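Local coordinates for protein alpha-/beta-galactoside alpha-2,3-sialyltransferase (Photobacterium phosphoreum, PDB 2ZWI) that probably transfers sialic acid from a CMP-linked donor to galactosides as an alpha-2,3-sialyltransferase, and binds cytidine-5'-monophosphate in this crystal, at residues A[1-15]-A[73-87]. Numbering follows the deposited sequence.
Sequences KNKTIEVYVDRATLP and EIKKVIINGNTLWAV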
loop_
_atom_site.group_PDB
_atom_site.type_symbol
_atom_site.label_atom_id
_atom_site.label_comp_id
_atom_site.label_asym_id
_atom_site.label_seq_id
_atom_site.Cartn_x
_atom_site.Cartn_y
_atom_site.Cartn_z
ATOM N N LYS A 1 -30.182 -19.164 1.147
ATOM C CA LYS A 1 -28.769 -18.935 1.609
ATOM C C LYS A 1 -27.755 -19.160 0.474
ATOM O O LYS A 1 -27.021 -20.157 0.450
ATOM C CB LYS A 1 -28.448 -19.795 2.838
ATOM C CG LYS A 1 -27.054 -19.558 3.406
ATOM C CD LYS A 1 -27.085 -19.296 4.881
ATOM C CE LYS A 1 -26.875 -20.548 5.693
ATOM N NZ LYS A 1 -27.049 -20.255 7.148
ATOM N N ASN A 2 -27.743 -18.223 -0.468
ATOM C CA ASN A 2 -26.869 -18.300 -1.630
ATOM C C ASN A 2 -26.146 -16.978 -1.905
ATOM O O ASN A 2 -25.467 -16.826 -2.932
ATOM C CB ASN A 2 -27.660 -18.749 -2.869
ATOM C CG ASN A 2 -28.877 -17.874 -3.145
ATOM O OD1 ASN A 2 -29.229 -16.995 -2.347
ATOM N ND2 ASN A 2 -29.532 -18.116 -4.281
ATOM N N LYS A 3 -26.288 -16.021 -0.995
ATOM C CA LYS A 3 -25.688 -14.707 -1.224
ATOM C C LYS A 3 -24.302 -14.534 -0.620
ATOM O O LYS A 3 -24.003 -15.061 0.454
ATOM C CB LYS A 3 -26.628 -13.576 -0.800
ATOM C CG LYS A 3 -27.912 -13.549 -1.622
ATOM C CD LYS A 3 -28.713 -12.277 -1.413
ATOM C CE LYS A 3 -29.234 -12.155 0.007
ATOM N NZ LYS A 3 -30.370 -11.177 0.086
ATOM N N THR A 4 -23.451 -13.827 -1.358
ATOM C CA THR A 4 -22.154 -13.440 -0.834
ATOM C C THR A 4 -22.074 -11.929 -0.688
ATOM O O THR A 4 -22.435 -11.181 -1.589
ATOM C CB THR A 4 -20.956 -14.029 -1.637
ATOM O OG1 THR A 4 -19.839 -13.132 -1.566
ATOM C CG2 THR A 4 -21.322 -14.263 -3.085
ATOM N N ILE A 5 -21.634 -11.496 0.488
ATOM C CA ILE A 5 -21.408 -10.090 0.771
ATOM C C ILE A 5 -19.903 -9.848 0.752
ATOM O O ILE A 5 -19.151 -10.610 1.343
ATOM C CB ILE A 5 -21.979 -9.700 2.166
ATOM C CG1 ILE A 5 -23.501 -9.858 2.189
ATOM C CG2 ILE A 5 -21.597 -8.268 2.560
ATOM C CD1 ILE A 5 -24.065 -9.708 3.577
ATOM N N GLU A 6 -19.479 -8.782 0.074
ATOM C CA GLU A 6 -18.076 -8.377 0.023
ATOM C C GLU A 6 -17.847 -7.157 0.913
ATOM O O GLU A 6 -18.526 -6.139 0.770
ATOM C CB GLU A 6 -17.667 -8.072 -1.421
ATOM C CG GLU A 6 -17.814 -9.250 -2.375
ATOM C CD GLU A 6 -17.635 -8.868 -3.850
ATOM O OE1 GLU A 6 -17.036 -7.803 -4.157
ATOM O OE2 GLU A 6 -18.096 -9.645 -4.709
ATOM N N VAL A 7 -16.897 -7.269 1.836
ATOM C CA VAL A 7 -16.591 -6.197 2.789
ATOM C C VAL A 7 -15.240 -5.602 2.403
ATOM O O VAL A 7 -14.284 -6.340 2.158
ATOM C CB VAL A 7 -16.529 -6.730 4.252
ATOM C CG1 VAL A 7 -15.982 -5.677 5.208
ATOM C CG2 VAL A 7 -17.906 -7.193 4.716
ATOM N N TYR A 8 -15.169 -4.275 2.364
ATOM C CA TYR A 8 -13.952 -3.558 1.988
ATOM C C TYR A 8 -13.603 -2.531 3.060
ATOM O O TYR A 8 -14.371 -1.592 3.290
ATOM C CB TYR A 8 -14.148 -2.872 0.623
ATOM C CG TYR A 8 -14.306 -3.860 -0.527
ATOM C CD1 TYR A 8 -13.192 -4.389 -1.168
ATOM C CD2 TYR A 8 -15.564 -4.267 -0.955
ATOM C CE1 TYR A 8 -13.319 -5.299 -2.205
ATOM C CE2 TYR A 8 -15.708 -5.186 -2.000
ATOM C CZ TYR A 8 -14.581 -5.699 -2.613
ATOM O OH TYR A 8 -14.698 -6.601 -3.651
ATOM N N VAL A 9 -12.454 -2.710 3.710
ATOM C CA VAL A 9 -11.991 -1.788 4.747
ATOM C C VAL A 9 -10.508 -1.432 4.574
ATOM O O VAL A 9 -9.713 -2.256 4.092
ATOM C CB VAL A 9 -12.251 -2.323 6.187
ATOM C CG1 VAL A 9 -13.756 -2.324 6.523
ATOM C CG2 VAL A 9 -11.656 -3.728 6.381
ATOM N N ASP A 10 -10.167 -0.194 4.935
ATOM C CA ASP A 10 -8.787 0.322 4.913
ATOM C C ASP A 10 -8.689 1.657 5.638
ATOM O O ASP A 10 -9.598 2.482 5.580
ATOM C CB ASP A 10 -8.260 0.505 3.483
ATOM C CG ASP A 10 -6.780 0.914 3.438
ATOM O OD1 ASP A 10 -5.996 0.528 4.331
ATOM O OD2 ASP A 10 -6.391 1.628 2.491
ATOM N N ARG A 11 -7.551 1.861 6.290
ATOM C CA ARG A 11 -7.221 3.108 6.979
ATOM C C ARG A 11 -6.258 3.967 6.180
ATOM O O ARG A 11 -6.148 5.172 6.418
ATOM C CB ARG A 11 -6.549 2.789 8.316
ATOM C CG ARG A 11 -7.344 1.905 9.211
ATOM C CD ARG A 11 -6.830 2.044 10.621
ATOM N NE ARG A 11 -7.469 1.071 11.491
ATOM C CZ ARG A 11 -7.311 1.025 12.809
ATOM N NH1 ARG A 11 -7.935 0.090 13.515
ATOM N NH2 ARG A 11 -6.524 1.906 13.416
ATOM N N ALA A 12 -5.525 3.336 5.265
ATOM C CA ALA A 12 -4.461 4.006 4.513
ATOM C C ALA A 12 -4.934 4.354 3.102
ATOM O O ALA A 12 -6.084 4.764 2.922
ATOM C CB ALA A 12 -3.220 3.120 4.471
ATOM N N THR A 13 -4.065 4.188 2.099
ATOM C CA THR A 13 -4.476 4.446 0.714
ATOM C C THR A 13 -4.202 3.289 -0.246
ATOM O O THR A 13 -4.995 3.067 -1.164
ATOM C CB THR A 13 -3.848 5.732 0.127
ATOM O OG1 THR A 13 -2.465 5.763 0.452
ATOM C CG2 THR A 13 -4.509 6.968 0.699
ATOM N N LEU A 14 -3.083 2.581 -0.048
ATOM C CA LEU A 14 -2.662 1.533 -0.982
ATOM C C LEU A 14 -3.695 0.408 -1.059
ATOM O O LEU A 14 -4.139 0.080 -2.159
ATOM C CB LEU A 14 -1.256 0.999 -0.666
ATOM C CG LEU A 14 -0.828 -0.363 -1.257
ATOM C CD1 LEU A 14 -0.715 -0.341 -2.768
ATOM C CD2 LEU A 14 0.488 -0.813 -0.629
ATOM N N PRO A 15 -4.092 -0.180 0.095
ATOM C CA PRO A 15 -5.162 -1.190 0.015
ATOM C C PRO A 15 -6.462 -0.672 -0.610
ATOM O O PRO A 15 -7.127 -1.414 -1.314
ATOM C CB PRO A 15 -5.375 -1.607 1.478
ATOM C CG PRO A 15 -4.046 -1.325 2.140
ATOM C CD PRO A 15 -3.589 -0.038 1.479
ATOM N N GLU A 73 -29.841 -15.394 4.726
ATOM C CA GLU A 73 -29.643 -15.495 3.287
ATOM C C GLU A 73 -28.166 -15.441 2.868
ATOM O O GLU A 73 -27.849 -15.577 1.682
ATOM C CB GLU A 73 -30.438 -14.393 2.585
ATOM C CG GLU A 73 -31.940 -14.412 2.899
ATOM C CD GLU A 73 -32.758 -13.448 2.043
ATOM O OE1 GLU A 73 -32.242 -12.959 1.008
ATOM O OE2 GLU A 73 -33.932 -13.183 2.401
ATOM N N ILE A 74 -27.276 -15.253 3.840
ATOM C CA ILE A 74 -25.867 -15.010 3.552
ATOM C C ILE A 74 -25.030 -16.291 3.640
ATOM O O ILE A 74 -24.747 -16.808 4.714
ATOM C CB ILE A 74 -25.246 -13.885 4.445
ATOM C CG1 ILE A 74 -26.065 -12.577 4.385
ATOM C CG2 ILE A 74 -23.758 -13.666 4.092
ATOM C CD1 ILE A 74 -26.463 -12.101 2.971
ATOM N N LYS A 75 -24.639 -16.789 2.482
ATOM C CA LYS A 75 -23.777 -17.952 2.410
ATOM C C LYS A 75 -22.337 -17.629 2.839
ATOM O O LYS A 75 -21.740 -18.361 3.644
ATOM C CB LYS A 75 -23.814 -18.514 0.984
ATOM C CG LYS A 75 -22.543 -19.208 0.529
ATOM C CD LYS A 75 -22.403 -20.584 1.146
ATOM C CE LYS A 75 -22.898 -21.679 0.210
ATOM N NZ LYS A 75 -22.363 -22.999 0.656
ATOM N N LYS A 76 -21.807 -16.520 2.325
ATOM C CA LYS A 76 -20.388 -16.192 2.473
ATOM C C LYS A 76 -20.142 -14.693 2.651
ATOM O O LYS A 76 -20.853 -13.870 2.088
ATOM C CB LYS A 76 -19.610 -16.719 1.254
ATOM C CG LYS A 76 -18.154 -16.248 1.134
ATOM C CD LYS A 76 -17.399 -16.971 0.025
ATOM C CE LYS A 76 -17.822 -16.515 -1.369
ATOM N NZ LYS A 76 -17.140 -17.292 -2.450
ATOM N N VAL A 77 -19.114 -14.357 3.431
ATOM C CA VAL A 77 -18.599 -12.985 3.513
ATOM C C VAL A 77 -17.118 -13.013 3.104
ATOM O O VAL A 77 -16.313 -13.784 3.655
ATOM C CB VAL A 77 -18.767 -12.369 4.941
ATOM C CG1 VAL A 77 -18.147 -10.964 5.022
ATOM C CG2 VAL A 77 -20.243 -12.325 5.340
ATOM N N ILE A 78 -16.776 -12.209 2.102
ATOM C CA ILE A 78 -15.385 -11.981 1.747
ATOM C C ILE A 78 -14.967 -10.652 2.371
ATOM O O ILE A 78 -15.556 -9.614 2.073
ATOM C CB ILE A 78 -15.160 -11.966 0.203
ATOM C CG1 ILE A 78 -15.788 -13.212 -0.451
ATOM C CG2 ILE A 78 -13.664 -11.910 -0.117
ATOM C CD1 ILE A 78 -15.729 -13.207 -1.971
ATOM N N ILE A 79 -13.977 -10.689 3.257
ATOM C CA ILE A 79 -13.476 -9.475 3.886
ATOM C C ILE A 79 -12.147 -9.065 3.238
ATOM O O ILE A 79 -11.204 -9.854 3.177
ATOM C CB ILE A 79 -13.284 -9.623 5.420
ATOM C CG1 ILE A 79 -14.510 -10.277 6.080
ATOM C CG2 ILE A 79 -13.002 -8.252 6.059
ATOM C CD1 ILE A 79 -14.222 -10.859 7.462
ATOM N N ASN A 80 -12.109 -7.828 2.751
ATOM C CA ASN A 80 -10.940 -7.262 2.108
ATOM C C ASN A 80 -10.395 -6.146 3.003
ATOM O O ASN A 80 -11.100 -5.175 3.294
ATOM C CB ASN A 80 -11.312 -6.748 0.710
ATOM C CG ASN A 80 -11.991 -7.824 -0.152
ATOM O OD1 ASN A 80 -13.208 -8.034 -0.093
ATOM N ND2 ASN A 80 -11.198 -8.500 -0.958
ATOM N N GLY A 81 -9.150 -6.293 3.446
ATOM C CA GLY A 81 -8.580 -5.400 4.455
ATOM C C GLY A 81 -7.129 -5.010 4.251
ATOM O O GLY A 81 -6.546 -5.244 3.194
ATOM N N ASN A 82 -6.563 -4.411 5.293
ATOM C CA ASN A 82 -5.213 -3.878 5.319
ATOM C C ASN A 82 -4.405 -4.789 6.249
ATOM O O ASN A 82 -4.764 -4.952 7.410
ATOM C CB ASN A 82 -5.303 -2.434 5.852
ATOM C CG ASN A 82 -3.955 -1.788 6.088
ATOM O OD1 ASN A 82 -3.068 -2.378 6.690
ATOM N ND2 ASN A 82 -3.808 -0.544 5.627
ATOM N N THR A 83 -3.338 -5.398 5.734
ATOM C CA THR A 83 -2.541 -6.373 6.488
ATOM C C THR A 83 -2.019 -5.820 7.833
ATOM O O THR A 83 -2.238 -6.433 8.866
ATOM C CB THR A 83 -1.393 -6.944 5.627
ATOM O OG1 THR A 83 -1.921 -7.362 4.359
ATOM C CG2 THR A 83 -0.750 -8.139 6.310
ATOM N N LEU A 84 -1.361 -4.660 7.822
ATOM C CA LEU A 84 -0.885 -4.055 9.066
ATOM C C LEU A 84 -2.040 -3.887 10.070
ATOM O O LEU A 84 -1.884 -4.125 11.258
ATOM C CB LEU A 84 -0.231 -2.693 8.792
ATOM C CG LEU A 84 0.470 -1.989 9.965
ATOM C CD1 LEU A 84 1.646 -2.829 10.477
ATOM C CD2 LEU A 84 0.926 -0.613 9.525
ATOM N N TRP A 85 -3.195 -3.479 9.556
ATOM C CA TRP A 85 -4.384 -3.233 10.354
ATOM C C TRP A 85 -5.342 -4.422 10.326
ATOM O O TRP A 85 -6.563 -4.259 10.306
ATOM C CB TRP A 85 -5.061 -1.952 9.860
ATOM C CG TRP A 85 -4.215 -0.746 10.120
ATOM C CD1 TRP A 85 -3.562 0.023 9.197
ATOM C CD2 TRP A 85 -3.890 -0.200 11.402
ATOM N NE1 TRP A 85 -2.871 1.032 9.826
ATOM C CE2 TRP A 85 -3.056 0.915 11.180
ATOM C CE3 TRP A 85 -4.236 -0.539 12.719
ATOM C CZ2 TRP A 85 -2.560 1.696 12.225
ATOM C CZ3 TRP A 85 -3.749 0.238 13.761
ATOM C CH2 TRP A 85 -2.918 1.345 13.508
ATOM N N ALA A 86 -4.779 -5.626 10.343
ATOM C CA ALA A 86 -5.584 -6.850 10.390
ATOM C C ALA A 86 -6.567 -6.828 11.569
ATOM O O ALA A 86 -7.580 -7.520 11.538
ATOM C CB ALA A 86 -4.681 -8.083 10.476
ATOM N N VAL A 87 -6.266 -6.032 12.597
ATOM C CA VAL A 87 -7.181 -5.873 13.748
ATOM C C VAL A 87 -8.613 -5.508 13.315
ATOM O O VAL A 87 -9.583 -5.971 13.919
ATOM C CB VAL A 87 -6.652 -4.834 14.803
ATOM C CG1 VAL A 87 -6.668 -3.418 14.248
ATOM C CG2 VAL A 87 -7.456 -4.920 16.114
HETATM O O HOH W 1 -14.087 -9.444 -2.447
#
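Asp-10 OD1 is gripped by two donors, Asn-82 ND2 and Ala-12 N, at the end of strand 3-10. Asn-82 ND2 donates to Asp-10 OD1 at 2.8 Å in a nearly straight bond, and the acceptor lies in the amide plane of Asn-82. Ala-12 N meets Asp-10 OD1 at 3.0 Å from above the carboxylate plane and closes an Asx turn. The other end of the Asn-82 amide, OD1, accepts from Trp-85 N, so both ends of the amide are held. From within the turn, the Arg-11 guanidinium lies flat on the Trp-85 ring, planes 10° apart. The Arg-11 chain, extended from CG to NE, carries CD over the five-membered ring of Trp-85, while NH1 forms a salt bridge with Asp-88. Tyr-8 and Asn-80 lie side by side, ring and amide nearly parallel, and one water donates to Tyr-8 OH and Asn-80 OD1. On the face of Ile-5 and Val-7, Ile-5 CD1 presses tightly on Ile-74 CD1 at 3.4 Å. A beta bulge between Lys-3 and Thr-4 shifts the parallel register by one. Lys-3 NZ bridges to Glu-73 OE1 at 2.7 Å. Thr-13, before helix 14-26, lines the cytidine-5'-monophosphate pocket. The strands are central in the seven-stranded parallel sheet of one Rossmann-like domain of the GT-B fold, between strands 31-36 and 104-110. Helix 58-70 covers Ile-5, Val-7 and Val-9.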